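Local coordinates for protein probable D-tyrosyl-tRNA(Tyr) deacylase 1 (Homo sapiens, PDB 2OKV) that deacylates D-aminoacyl-tRNAs and mischarged glycyl-tRNA(Ala) through tRNA-based catalysis, and may also act in DNA replication, at residues M1-Q6 and V29-S34; R47-L52 and I143-P148; Q79-C84 and P91-A96. One frame throughout, in Å; residues are numbered along the deposited sequence.

Interaction 1 (M1-Q6 and V29-S34); sequences MKAVVQ and VLLGIS
Met1 reaches across to Leu31 and Gly32 at the start of an antiparallel strand pair whose axes, 2-6 and 29-32, run at 173° to each other. Its CB stays 4.1 Å from Gly32 O, and CG meets that oxygen directly, Met1 CG to Gly32 O being 3.6 Å. The same CG packs on a Leu31 methyl (Met1 CG to Leu31 CD2 3.8 Å), and the sulfur continues over it, with Met1 SD 3.9 Å from Leu31 CD2. With CG anti to the backbone N (chi1 -153°), the chain is directed over this leucine; a bend at chi3 (-55°) then turns the terminal CE away from it. The side chain also packs on Met45 and Phe105 of the flanking helices.

Two hydrogen-bonded pairs supply the backbone grip. Lys2 N donates to Gly32 O at 2.9 Å and Gly32 N returns a bond to Lys2 O at 2.7 Å; Val4 and Leu30 repeat the exchange, the Leu30 N to Val4 O bond being nearly straight. Between these pairs lies Ala3, opposite Leu31, where a CA-H...O contact brings Ala3 CA to 3.2 Å from Leu30 O.

Ala3, Val5, Val29 and Leu31 share one face, which is covered by helices 39-51 and 99-116. Their apolar contacts include Ala3 CB to Val29 CG1 at 4.0 Å, while Val5 and Val29 run alongside each other in the same direction. Lys2, Val4 and Leu30 are on the other face; Val4 packs on Glu144 and Leu30 on Thr142 of the second subunit.

Val4 also belongs, with Cys28, to the magnesium site seen in the crystal, and Gln6 is an experimentally identified magnesium ligand residue. The arrangement is a central antiparallel pair of a mixed sheet, with helices on the Ala3/Val5 face, the second subunit on the Val4/Leu30 face, and the magnesium site beside Val4 and Gln6.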
ATOM      1  N   MET B   1      -0.982  15.009   5.060  1.00 41.44           N
ATOM      2  CA  MET B   1      -0.938  13.610   5.539  1.00 42.25           C
ATOM      3  C   MET B   1      -1.497  12.661   4.508  1.00 41.23           C
ATOM      4  O   MET B   1      -2.546  12.926   3.905  1.00 40.43           O
ATOM      5  CB  MET B   1      -1.698  13.466   6.860  1.00 42.37           C
ATOM      6  CG  MET B   1      -1.185  12.324   7.716  1.00 43.59           C
ATOM      7  SD  MET B   1      -1.879  12.286   9.368  1.00 46.18           S
ATOM      8  CE  MET B   1      -1.453  13.931   9.903  1.00 45.15           C
ATOM      9  N   LYS B   2      -0.773  11.568   4.287  1.00 40.69           N
ATOM     10  CA  LYS B   2      -1.239  10.480   3.441  1.00 40.76           C
ATOM     11  C   LYS B   2      -1.223   9.180   4.216  1.00 40.49           C
ATOM     12  O   LYS B   2      -0.393   8.996   5.115  1.00 40.06           O
ATOM     13  CB  LYS B   2      -0.341  10.315   2.211  1.00 41.28           C
ATOM     14  CG  LYS B   2      -0.307  11.482   1.244  1.00 41.81           C
ATOM     15  CD  LYS B   2       0.216  10.997  -0.108  1.00 44.94           C
ATOM     16  CE  LYS B   2       1.073  12.031  -0.824  1.00 46.50           C
ATOM     17  NZ  LYS B   2       0.335  12.909  -1.791  1.00 48.78           N
ATOM     18  N   ALA B   3      -2.103   8.260   3.833  1.00 40.20           N
ATOM     19  CA  ALA B   3      -2.124   6.916   4.401  1.00 39.88           C
ATOM     20  C   ALA B   3      -2.456   5.890   3.319  1.00 40.21           C
ATOM     21  O   ALA B   3      -3.276   6.157   2.430  1.00 39.75           O
ATOM     22  CB  ALA B   3      -3.156   6.837   5.539  1.00 40.64           C
ATOM     23  N   VAL B   4      -1.796   4.741   3.378  1.00 39.84           N
ATOM     24  CA  VAL B   4      -2.223   3.584   2.593  1.00 40.22           C
ATOM     25  C   VAL B   4      -2.788   2.588   3.580  1.00 40.82           C
ATOM     26  O   VAL B   4      -2.127   2.200   4.535  1.00 41.12           O
ATOM     27  CB  VAL B   4      -1.100   2.976   1.729  1.00 40.16           C
ATOM     28  CG1 VAL B   4      -1.555   1.613   1.121  1.00 39.36           C
ATOM     29  CG2 VAL B   4      -0.705   3.956   0.617  1.00 38.37           C
ATOM     30  N   VAL B   5      -4.034   2.198   3.342  1.00 41.19           N
ATOM     31  CA  VAL B   5      -4.768   1.328   4.238  1.00 41.37           C
ATOM     32  C   VAL B   5      -5.010   0.005   3.524  1.00 41.32           C
ATOM     33  O   VAL B   5      -5.551  -0.035   2.402  1.00 40.94           O
ATOM     34  CB  VAL B   5      -6.117   1.975   4.641  1.00 41.66           C
ATOM     35  CG1 VAL B   5      -6.925   1.028   5.486  1.00 42.84           C
ATOM     36  CG2 VAL B   5      -5.889   3.296   5.401  1.00 41.07           C
ATOM     37  N   GLN B   6      -4.578  -1.083   4.146  1.00 41.30           N
ATOM     38  CA  GLN B   6      -4.788  -2.406   3.555  1.00 41.20           C
ATOM     39  C   GLN B   6      -5.629  -3.253   4.496  1.00 41.29           C
ATOM     40  O   GLN B   6      -5.322  -3.345   5.680  1.00 42.09           O
ATOM     41  CB  GLN B   6      -3.446  -3.098   3.277  1.00 40.75           C
ATOM     42  CG  GLN B   6      -2.628  -2.405   2.175  1.00 38.50           C
ATOM     43  CD  GLN B   6      -1.266  -3.045   1.948  1.00 41.72           C
ATOM     44  OE1 GLN B   6      -1.151  -4.078   1.275  1.00 40.31           O
ATOM     45  NE2 GLN B   6      -0.205  -2.389   2.463  1.00 37.24           N
ATOM     46  N   VAL B  29      -2.245   0.224   8.453  1.00 42.80           N
ATOM     47  CA  VAL B  29      -2.162   1.590   7.970  1.00 42.48           C
ATOM     48  C   VAL B  29      -0.691   1.975   7.878  1.00 42.85           C
ATOM     49  O   VAL B  29       0.051   1.906   8.872  1.00 42.66           O
ATOM     50  CB  VAL B  29      -2.898   2.570   8.924  1.00 42.92           C
ATOM     51  CG1 VAL B  29      -2.809   4.016   8.405  1.00 41.86           C
ATOM     52  CG2 VAL B  29      -4.357   2.132   9.119  1.00 42.61           C
ATOM     53  N   LEU B  30      -0.269   2.355   6.675  1.00 42.25           N
ATOM     54  CA  LEU B  30       1.036   2.948   6.486  1.00 42.02           C
ATOM     55  C   LEU B  30       0.842   4.446   6.436  1.00 41.81           C
ATOM     56  O   LEU B  30       0.141   4.952   5.553  1.00 41.92           O
ATOM     57  CB  LEU B  30       1.683   2.419   5.206  1.00 42.23           C
ATOM     58  CG  LEU B  30       1.970   0.910   5.249  1.00 42.64           C
ATOM     59  CD1 LEU B  30       2.209   0.364   3.858  1.00 41.96           C
ATOM     60  CD2 LEU B  30       3.189   0.590   6.163  1.00 42.47           C
ATOM     61  N   LEU B  31       1.466   5.151   7.380  1.00 41.67           N
ATOM     62  CA  LEU B  31       1.161   6.567   7.629  1.00 41.72           C
ATOM     63  C   LEU B  31       2.289   7.527   7.226  1.00 40.90           C
ATOM     64  O   LEU B  31       3.386   7.500   7.816  1.00 39.78           O
ATOM     65  CB  LEU B  31       0.840   6.756   9.105  1.00 41.64           C
ATOM     66  CG  LEU B  31      -0.213   7.740   9.625  1.00 44.87           C
ATOM     67  CD1 LEU B  31       0.436   8.596  10.702  1.00 41.88           C
ATOM     68  CD2 LEU B  31      -0.908   8.618   8.573  1.00 44.13           C
ATOM     69  N   GLY B  32       2.000   8.391   6.251  1.00 39.93           N
ATOM     70  CA  GLY B  32       2.952   9.383   5.761  1.00 40.45           C
ATOM     71  C   GLY B  32       2.671  10.791   6.248  1.00 40.61           C
ATOM     72  O   GLY B  32       1.719  11.425   5.801  1.00 41.02           O
ATOM     73  N   ILE B  33       3.520  11.282   7.149  1.00 41.08           N
ATOM     74  CA  ILE B  33       3.366  12.602   7.761  1.00 41.36           C
ATOM     75  C   ILE B  33       4.199  13.654   7.033  1.00 41.61           C
ATOM     76  O   ILE B  33       5.416  13.512   6.875  1.00 41.50           O
ATOM     77  CB  ILE B  33       3.779  12.588   9.266  1.00 41.60           C
ATOM     78  CG1 ILE B  33       2.918  11.601  10.069  1.00 42.03           C
ATOM     79  CG2 ILE B  33       3.695  13.989   9.876  1.00 40.38           C
ATOM     80  CD1 ILE B  33       3.639  11.087  11.359  1.00 42.36           C
ATOM     81  N   SER B  34       3.547  14.733   6.615  1.00 41.24           N
ATOM     82  CA  SER B  34       4.231  15.782   5.881  1.00 41.15           C
ATOM     83  C   SER B  34       4.597  16.935   6.800  1.00 41.13           C
ATOM     84  O   SER B  34       4.000  17.102   7.866  1.00 40.97           O
ATOM     85  CB  SER B  34       3.356  16.296   4.745  1.00 41.04           C
ATOM     86  OG  SER B  34       2.761  17.524   5.096  1.00 41.93           O
TER

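Interaction 2 (R47-L52 and I143-P148); sequences RKILNL and IELESP
Leu145, which has the largest area buried here, fits against Lys48 and Ile49 with a single methyl: Leu145 CD1 lies 4.2 Å from Lys48 CB and 4.0 Å from Ile49 CG1. Helix 47-51 thus presents two successive residues to one leucine branch of strand 143-146. The two short axes approach to 9.9 Å, at 153° between their N-to-C directions, so the helix runs roughly antiparallel to the strand at a separation that leaves room for one layer of interlocking side chains.

Lys48 contributes in two ways. Its CB packs on Leu145, whereas the far end of the chain follows the strand toward its C-terminal end. Bends at chi3 (94°) and chi4 turn that end onto the strand backbone at Glu146, bringing Lys48 CE to 3.4 Å from Glu146 O. The aliphatic part of this lysine therefore carries much of the buried surface, although the residue as a whole remains partly exposed.

Leu52, the first residue to leave the helical conformation, extends the packing toward the beginning of the strand segment. A chi1 of -153° swings CG across from the amide nitrogen, its branch projects toward Ile143, and Leu52 CD1 comes to 4.2 Å from Ile143 CB. Leu52 and Leu145 both touch Val5 on the neighbouring strand 2-8, which carries the apolar layer on across the sheet. Asn51, just before Leu52, donates twice to Arg47 O, from its backbone N at 3.0 Å and from its side-chain ND2 at 2.6 Å, tying down the helix end on the side turned away from the strand.

The evidence across the contact is of branched aliphatic groups at van der Waals range together with a bent, largely aliphatic lysine chain, which implies that shape fit and burial of apolar surface, more than directed polar bonds, join helix 39-51 to strand 141-146.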
ATOM      1  N   ARG B  47     -10.149  10.112  12.238  1.00 40.75           N
ATOM      2  CA  ARG B  47     -11.580   9.923  11.967  1.00 42.50           C
ATOM      3  C   ARG B  47     -11.819   9.115  10.690  1.00 42.58           C
ATOM      4  O   ARG B  47     -12.676   8.216  10.660  1.00 43.22           O
ATOM      5  CB  ARG B  47     -12.298  11.267  11.911  1.00 42.32           C
ATOM      6  CG  ARG B  47     -12.711  11.772  13.284  1.00 46.22           C
ATOM      7  CD  ARG B  47     -13.643  12.986  13.209  1.00 50.99           C
ATOM      8  NE  ARG B  47     -12.901  14.226  13.461  1.00 56.39           N
ATOM      9  CZ  ARG B  47     -12.696  15.183  12.556  1.00 57.93           C
ATOM     10  NH1 ARG B  47     -13.196  15.069  11.325  1.00 58.11           N
ATOM     11  NH2 ARG B  47     -11.993  16.261  12.889  1.00 57.91           N
ATOM     12  N   LYS B  48     -11.059   9.416   9.638  1.00 43.12           N
ATOM     13  CA  LYS B  48     -11.221   8.709   8.362  1.00 43.71           C
ATOM     14  C   LYS B  48     -10.857   7.238   8.465  1.00 43.42           C
ATOM     15  O   LYS B  48     -11.580   6.392   7.933  1.00 42.45           O
ATOM     16  CB  LYS B  48     -10.408   9.363   7.236  1.00 44.40           C
ATOM     17  CG  LYS B  48     -10.947  10.720   6.772  1.00 46.94           C
ATOM     18  CD  LYS B  48      -9.813  11.559   6.201  1.00 49.97           C
ATOM     19  CE  LYS B  48      -9.681  11.414   4.709  1.00 50.98           C
ATOM     20  NZ  LYS B  48     -10.493  12.471   4.032  1.00 52.90           N
ATOM     21  N   ILE B  49      -9.744   6.939   9.143  1.00 42.34           N
ATOM     22  CA  ILE B  49      -9.277   5.554   9.285  1.00 42.40           C
ATOM     23  C   ILE B  49     -10.325   4.752  10.052  1.00 42.89           C
ATOM     24  O   ILE B  49     -10.711   3.648   9.646  1.00 42.91           O
ATOM     25  CB  ILE B  49      -7.902   5.472  10.013  1.00 42.14           C
ATOM     26  CG1 ILE B  49      -6.771   5.945   9.100  1.00 41.69           C
ATOM     27  CG2 ILE B  49      -7.608   4.053  10.535  1.00 42.18           C
ATOM     28  CD1 ILE B  49      -5.511   6.341   9.868  1.00 42.15           C
ATOM     29  N   LEU B  50     -10.800   5.329  11.154  1.00 42.41           N
ATOM     30  CA  LEU B  50     -11.709   4.631  12.053  1.00 42.56           C
ATOM     31  C   LEU B  50     -13.077   4.398  11.434  1.00 43.11           C
ATOM     32  O   LEU B  50     -13.762   3.431  11.768  1.00 43.69           O
ATOM     33  CB  LEU B  50     -11.846   5.399  13.379  1.00 42.04           C
ATOM     34  CG  LEU B  50     -10.616   5.336  14.295  1.00 40.37           C
ATOM     35  CD1 LEU B  50     -10.845   6.186  15.529  1.00 40.09           C
ATOM     36  CD2 LEU B  50     -10.313   3.917  14.718  1.00 39.95           C
ATOM     37  N   ASN B  51     -13.461   5.281  10.520  1.00 43.24           N
ATOM     38  CA  ASN B  51     -14.781   5.220   9.889  1.00 43.64           C
ATOM     39  C   ASN B  51     -14.813   4.617   8.469  1.00 43.29           C
ATOM     40  O   ASN B  51     -15.889   4.437   7.876  1.00 42.58           O
ATOM     41  CB  ASN B  51     -15.426   6.601   9.990  1.00 44.09           C
ATOM     42  CG  ASN B  51     -15.697   7.005  11.459  1.00 47.70           C
ATOM     43  OD1 ASN B  51     -16.688   6.557  12.065  1.00 52.66           O
ATOM     44  ND2 ASN B  51     -14.804   7.838  12.049  1.00 51.24           N
ATOM     45  N   LEU B  52     -13.636   4.262   7.947  1.00 42.76           N
ATOM     46  CA  LEU B  52     -13.500   3.696   6.607  1.00 43.06           C
ATOM     47  C   LEU B  52     -14.187   2.324   6.491  1.00 42.44           C
ATOM     48  O   LEU B  52     -13.775   1.351   7.140  1.00 42.36           O
ATOM     49  CB  LEU B  52     -12.017   3.544   6.267  1.00 43.47           C
ATOM     50  CG  LEU B  52     -11.451   3.558   4.833  1.00 44.06           C
ATOM     51  CD1 LEU B  52     -10.370   2.501   4.683  1.00 43.81           C
ATOM     52  CD2 LEU B  52     -12.465   3.489   3.733  1.00 44.05           C
ATOM     53  N   ILE B 143      -6.725   1.070   0.116  1.00 38.77           N
ATOM     54  CA  ILE B 143      -7.344   2.382  -0.042  1.00 39.46           C
ATOM     55  C   ILE B 143      -6.319   3.469   0.269  1.00 39.37           C
ATOM     56  O   ILE B 143      -5.624   3.379   1.281  1.00 39.41           O
ATOM     57  CB  ILE B 143      -8.563   2.537   0.921  1.00 39.69           C
ATOM     58  CG1 ILE B 143      -9.684   1.532   0.558  1.00 40.98           C
ATOM     59  CG2 ILE B 143      -9.079   4.008   0.959  1.00 40.55           C
ATOM     60  CD1 ILE B 143     -10.425   1.824  -0.735  1.00 41.57           C
ATOM     61  N   GLU B 144      -6.238   4.476  -0.596  1.00 38.95           N
ATOM     62  CA  GLU B 144      -5.408   5.646  -0.353  1.00 39.53           C
ATOM     63  C   GLU B 144      -6.237   6.751   0.308  1.00 40.23           C
ATOM     64  O   GLU B 144      -7.315   7.102  -0.182  1.00 39.64           O
ATOM     65  CB  GLU B 144      -4.807   6.161  -1.657  1.00 39.16           C
ATOM     66  CG  GLU B 144      -3.859   5.177  -2.346  1.00 40.44           C
ATOM     67  CD  GLU B 144      -3.316   5.692  -3.677  1.00 40.44           C
ATOM     68  OE1 GLU B 144      -2.562   4.949  -4.333  1.00 42.51           O
ATOM     69  OE2 GLU B 144      -3.638   6.834  -4.073  1.00 42.46           O
ATOM     70  N   LEU B 145      -5.726   7.277   1.418  1.00 40.55           N
ATOM     71  CA  LEU B 145      -6.361   8.379   2.142  1.00 41.52           C
ATOM     72  C   LEU B 145      -5.430   9.587   2.200  1.00 42.28           C
ATOM     73  O   LEU B 145      -4.208   9.441   2.275  1.00 41.16           O
ATOM     74  CB  LEU B 145      -6.714   7.952   3.575  1.00 41.12           C
ATOM     75  CG  LEU B 145      -7.736   6.828   3.822  1.00 41.69           C
ATOM     76  CD1 LEU B 145      -7.845   6.563   5.346  1.00 41.63           C
ATOM     77  CD2 LEU B 145      -9.113   7.144   3.189  1.00 41.31           C
ATOM     78  N   GLU B 146      -6.016  10.779   2.177  1.00 43.92           N
ATOM     79  CA  GLU B 146      -5.253  12.006   2.333  1.00 46.54           C
ATOM     80  C   GLU B 146      -6.057  13.038   3.135  1.00 47.88           C
ATOM     81  O   GLU B 146      -7.279  13.136   2.974  1.00 47.12           O
ATOM     82  CB  GLU B 146      -4.845  12.549   0.961  1.00 46.86           C
ATOM     83  CG  GLU B 146      -4.087  13.860   1.031  1.00 50.04           C
ATOM     84  CD  GLU B 146      -2.992  13.988  -0.018  1.00 53.99           C
ATOM     85  OE1 GLU B 146      -2.058  14.798   0.228  1.00 54.84           O
ATOM     86  OE2 GLU B 146      -3.059  13.296  -1.067  1.00 53.23           O
ATOM     87  N   SER B 147      -5.386  13.811   3.987  1.00 49.91           N
ATOM     88  CA  SER B 147      -6.131  14.745   4.842  1.00 52.65           C
ATOM     89  C   SER B 147      -5.960  16.250   4.641  1.00 54.69           C
ATOM     90  O   SER B 147      -6.890  17.019   4.933  1.00 55.84           O
ATOM     91  CB  SER B 147      -6.019  14.404   6.317  1.00 52.18           C
ATOM     92  OG  SER B 147      -6.892  15.264   7.028  1.00 53.37           O
ATOM     93  N   PRO B 148      -4.774  16.707   4.211  1.00 56.32           N
ATOM     94  CA  PRO B 148      -4.779  18.083   3.708  1.00 57.28           C
ATOM     95  C   PRO B 148      -6.079  18.389   2.959  1.00 58.61           C
ATOM     96  O   PRO B 148      -6.602  19.495   3.089  1.00 58.62           O
ATOM     97  CB  PRO B 148      -3.582  18.105   2.767  1.00 57.57           C
ATOM     98  CG  PRO B 148      -2.596  17.166   3.425  1.00 57.40           C
ATOM     99  CD  PRO B 148      -3.421  16.124   4.201  1.00 56.31           C
TER

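Interaction 3 (Q79-C84 and P91-A96); sequences QFTLQC and PDFHLA
Phe80 drives its ring edge into the face of Phe93, a T-shaped stack with centroids 5.1 Å apart and planes at 80°. Its CD1-CE1 edge does the touching; Phe80 CE1 stands over the centre of the Phe93 ring, 3.8 Å from Phe93 CG. Phe80 CG sits between the backbone N and the carbonyl carbon (chi1 74°), turning the ring toward Phe93. Thr81 CG2 runs alongside, 3.9 Å from Phe93 CE2. Cys84 SG meets Pro91 CB at 3.8 Å, while Gln83 CB rests on Ala96 CB at 3.7 Å.

One water ties the two backbones together. It donates to Gln83 O at 2.7 Å and to Asp92 O at 2.8 Å, and accepts from Leu95 N. A type I turn shapes Phe93-Ala96, and Asp92 OD2 closes an Asx turn by accepting from His94 N while also holding His94 ND1, the two donors reaching it from opposite faces of its plane.

Outward, Thr81 OG1 is hydrogen-bonded to Thr142 O, and Gln79 NE2 to Pro140 O, both of the second subunit, where Trp63 also meets Phe93. Pro140 is probably part of the Gly-cisPro motif that rejects L-amino acids, consistent with a loop lining the intersubunit active site.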
ATOM      1  N   GLN B  79       5.499   5.714   7.856  1.00 43.23           N
ATOM      2  CA  GLN B  79       5.981   5.476   6.491  1.00 42.61           C
ATOM      3  C   GLN B  79       6.180   6.800   5.748  1.00 42.95           C
ATOM      4  O   GLN B  79       5.303   7.229   4.984  1.00 43.66           O
ATOM      5  CB  GLN B  79       4.952   4.611   5.729  1.00 42.51           C
ATOM      6  CG  GLN B  79       5.328   4.240   4.282  1.00 41.74           C
ATOM      7  CD  GLN B  79       6.354   3.118   4.199  1.00 41.86           C
ATOM      8  OE1 GLN B  79       5.995   1.979   3.948  1.00 42.23           O
ATOM      9  NE2 GLN B  79       7.628   3.436   4.427  1.00 39.97           N
ATOM     10  N   PHE B  80       7.325   7.437   5.966  1.00 42.24           N
ATOM     11  CA  PHE B  80       7.634   8.726   5.338  1.00 42.55           C
ATOM     12  C   PHE B  80       7.735   8.675   3.811  1.00 41.90           C
ATOM     13  O   PHE B  80       7.657   9.716   3.170  1.00 42.46           O
ATOM     14  CB  PHE B  80       8.923   9.336   5.935  1.00 42.71           C
ATOM     15  CG  PHE B  80      10.197   8.648   5.486  1.00 43.70           C
ATOM     16  CD1 PHE B  80      10.836   9.029   4.304  1.00 43.96           C
ATOM     17  CD2 PHE B  80      10.756   7.620   6.245  1.00 43.95           C
ATOM     18  CE1 PHE B  80      12.001   8.397   3.878  1.00 44.86           C
ATOM     19  CE2 PHE B  80      11.921   6.980   5.832  1.00 45.30           C
ATOM     20  CZ  PHE B  80      12.552   7.368   4.645  1.00 45.16           C
ATOM     21  N   THR B  81       7.911   7.483   3.228  1.00 41.59           N
ATOM     22  CA  THR B  81       8.080   7.354   1.758  1.00 41.12           C
ATOM     23  C   THR B  81       6.844   7.759   0.958  1.00 41.95           C
ATOM     24  O   THR B  81       6.940   8.081  -0.241  1.00 41.72           O
ATOM     25  CB  THR B  81       8.527   5.928   1.318  1.00 40.64           C
ATOM     26  OG1 THR B  81       7.590   4.958   1.784  1.00 39.49           O
ATOM     27  CG2 THR B  81       9.903   5.589   1.888  1.00 40.32           C
ATOM     28  N   LEU B  82       5.687   7.724   1.609  1.00 42.49           N
ATOM     29  CA  LEU B  82       4.449   8.170   0.980  1.00 44.69           C
ATOM     30  C   LEU B  82       4.454   9.673   0.667  1.00 46.36           C
ATOM     31  O   LEU B  82       3.712  10.126  -0.201  1.00 47.09           O
ATOM     32  CB  LEU B  82       3.244   7.800   1.840  1.00 44.31           C
ATOM     33  CG  LEU B  82       2.989   6.312   2.044  1.00 43.43           C
ATOM     34  CD1 LEU B  82       1.861   6.155   3.022  1.00 44.56           C
ATOM     35  CD2 LEU B  82       2.641   5.643   0.728  1.00 43.22           C
ATOM     36  N   GLN B  83       5.307  10.427   1.363  1.00 48.25           N
ATOM     37  CA  GLN B  83       5.523  11.858   1.092  1.00 50.15           C
ATOM     38  C   GLN B  83       6.659  12.074   0.082  1.00 51.66           C
ATOM     39  O   GLN B  83       7.577  12.866   0.310  1.00 52.14           O
ATOM     40  CB  GLN B  83       5.808  12.608   2.402  1.00 49.88           C
ATOM     41  CG  GLN B  83       4.635  12.631   3.385  1.00 49.36           C
ATOM     42  CD  GLN B  83       3.423  13.384   2.839  1.00 50.44           C
ATOM     43  OE1 GLN B  83       2.281  13.056   3.156  1.00 51.89           O
ATOM     44  NE2 GLN B  83       3.671  14.399   2.024  1.00 48.43           N
ATOM     45  N   CYS B  84       6.579  11.366  -1.037  1.00 53.55           N
ATOM     46  CA  CYS B  84       7.635  11.349  -2.037  1.00 54.58           C
ATOM     47  C   CYS B  84       7.280  12.210  -3.249  1.00 55.20           C
ATOM     48  O   CYS B  84       6.131  12.208  -3.709  1.00 55.47           O
ATOM     49  CB  CYS B  84       7.894   9.902  -2.477  1.00 54.62           C
ATOM     50  SG  CYS B  84       8.669   9.702  -4.091  1.00 55.93           S
ATOM     51  N   PRO B  91      13.488   8.978  -5.633  1.00 55.95           N
ATOM     52  CA  PRO B  91      12.619   9.673  -4.689  1.00 55.57           C
ATOM     53  C   PRO B  91      13.343  10.811  -3.962  1.00 55.16           C
ATOM     54  O   PRO B  91      14.543  10.711  -3.670  1.00 55.12           O
ATOM     55  CB  PRO B  91      12.225   8.574  -3.695  0.50 55.51           C
ATOM     56  CG  PRO B  91      12.597   7.281  -4.352  0.50 55.63           C
ATOM     57  CD  PRO B  91      13.775   7.602  -5.195  0.50 55.91           C
ATOM     58  N   ASP B  92      12.613  11.893  -3.712  1.00 54.48           N
ATOM     59  CA  ASP B  92      13.072  12.977  -2.853  1.00 53.82           C
ATOM     60  C   ASP B  92      12.014  13.140  -1.760  1.00 53.35           C
ATOM     61  O   ASP B  92      10.813  13.101  -2.042  1.00 53.10           O
ATOM     62  CB  ASP B  92      13.259  14.267  -3.659  1.00 53.85           C
ATOM     63  CG  ASP B  92      13.780  15.419  -2.819  1.00 54.26           C
ATOM     64  OD1 ASP B  92      14.940  15.836  -3.027  1.00 53.93           O
ATOM     65  OD2 ASP B  92      13.033  15.913  -1.950  1.00 54.67           O
ATOM     66  N   PHE B  93      12.460  13.313  -0.517  1.00 52.65           N
ATOM     67  CA  PHE B  93      11.543  13.273   0.626  1.00 52.23           C
ATOM     68  C   PHE B  93      11.413  14.596   1.376  1.00 52.17           C
ATOM     69  O   PHE B  93      11.051  14.604   2.556  1.00 52.11           O
ATOM     70  CB  PHE B  93      11.930  12.136   1.585  1.00 51.94           C
ATOM     71  CG  PHE B  93      12.008  10.792   0.922  1.00 51.50           C
ATOM     72  CD1 PHE B  93      13.245  10.244   0.580  1.00 51.06           C
ATOM     73  CD2 PHE B  93      10.847  10.085   0.610  1.00 50.96           C
ATOM     74  CE1 PHE B  93      13.324   9.006  -0.050  1.00 50.03           C
ATOM     75  CE2 PHE B  93      10.919   8.844  -0.027  1.00 51.28           C
ATOM     76  CZ  PHE B  93      12.166   8.306  -0.356  1.00 50.42           C
ATOM     77  N   HIS B  94      11.677  15.706   0.683  1.00 51.94           N
ATOM     78  CA  HIS B  94      11.682  17.039   1.299  1.00 51.86           C
ATOM     79  C   HIS B  94      10.336  17.449   1.901  1.00 51.36           C
ATOM     80  O   HIS B  94      10.287  18.329   2.763  1.00 51.62           O
ATOM     81  CB  HIS B  94      12.137  18.106   0.294  1.00 52.15           C
ATOM     82  CG  HIS B  94      11.058  18.553  -0.645  1.00 53.41           C
ATOM     83  ND1 HIS B  94      10.880  18.000  -1.896  1.00 54.93           N
ATOM     84  CD2 HIS B  94      10.092  19.495  -0.510  1.00 54.45           C
ATOM     85  CE1 HIS B  94       9.855  18.583  -2.492  1.00 55.09           C
ATOM     86  NE2 HIS B  94       9.361  19.495  -1.673  1.00 55.27           N
ATOM     87  N   LEU B  95       9.254  16.832   1.427  1.00 50.66           N
ATOM     88  CA  LEU B  95       7.910  17.142   1.911  1.00 50.13           C
ATOM     89  C   LEU B  95       7.562  16.353   3.177  1.00 49.41           C
ATOM     90  O   LEU B  95       6.636  16.716   3.907  1.00 49.08           O
ATOM     91  CB  LEU B  95       6.855  16.889   0.825  1.00 50.29           C
ATOM     92  CG  LEU B  95       5.840  18.010   0.526  1.00 51.60           C
ATOM     93  CD1 LEU B  95       5.357  18.754   1.788  1.00 52.57           C
ATOM     94  CD2 LEU B  95       6.413  19.015  -0.472  1.00 52.08           C
ATOM     95  N   ALA B  96       8.295  15.272   3.427  1.00 48.52           N
ATOM     96  CA  ALA B  96       8.101  14.501   4.652  1.00 47.97           C
ATOM     97  C   ALA B  96       8.605  15.297   5.861  1.00 47.76           C
ATOM     98  O   ALA B  96       9.599  16.028   5.763  1.00 46.63           O
ATOM     99  CB  ALA B  96       8.805  13.167   4.558  1.00 47.75           C
TER
HETATM  100  O   HOH W   1       9.008  14.850  -0.808  1.00 38.55           O

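In the fold
Interactions 1 and 2 are both buried, the first nearest the chain centre, about 5 Å from it, and resting on paired backbone bonds; interaction 2 lies farther out and relies on aliphatic packing; interaction 3, about 15 Å out and partly exposed, mixes aromatic stacking with a water bridge. Interactions 1 and 2 share one sheet, since strands 2-8 and 141-146 are neighbours joined by Val5 O to Ile143 N at 2.8 Å. Leu31 O to Gln79 N, also 2.8 Å, ties interaction 1 to the loop of interaction 3. Interactions 2 and 3 do not touch, their nearest atoms being about 6 Å apart. All three reach the second subunit.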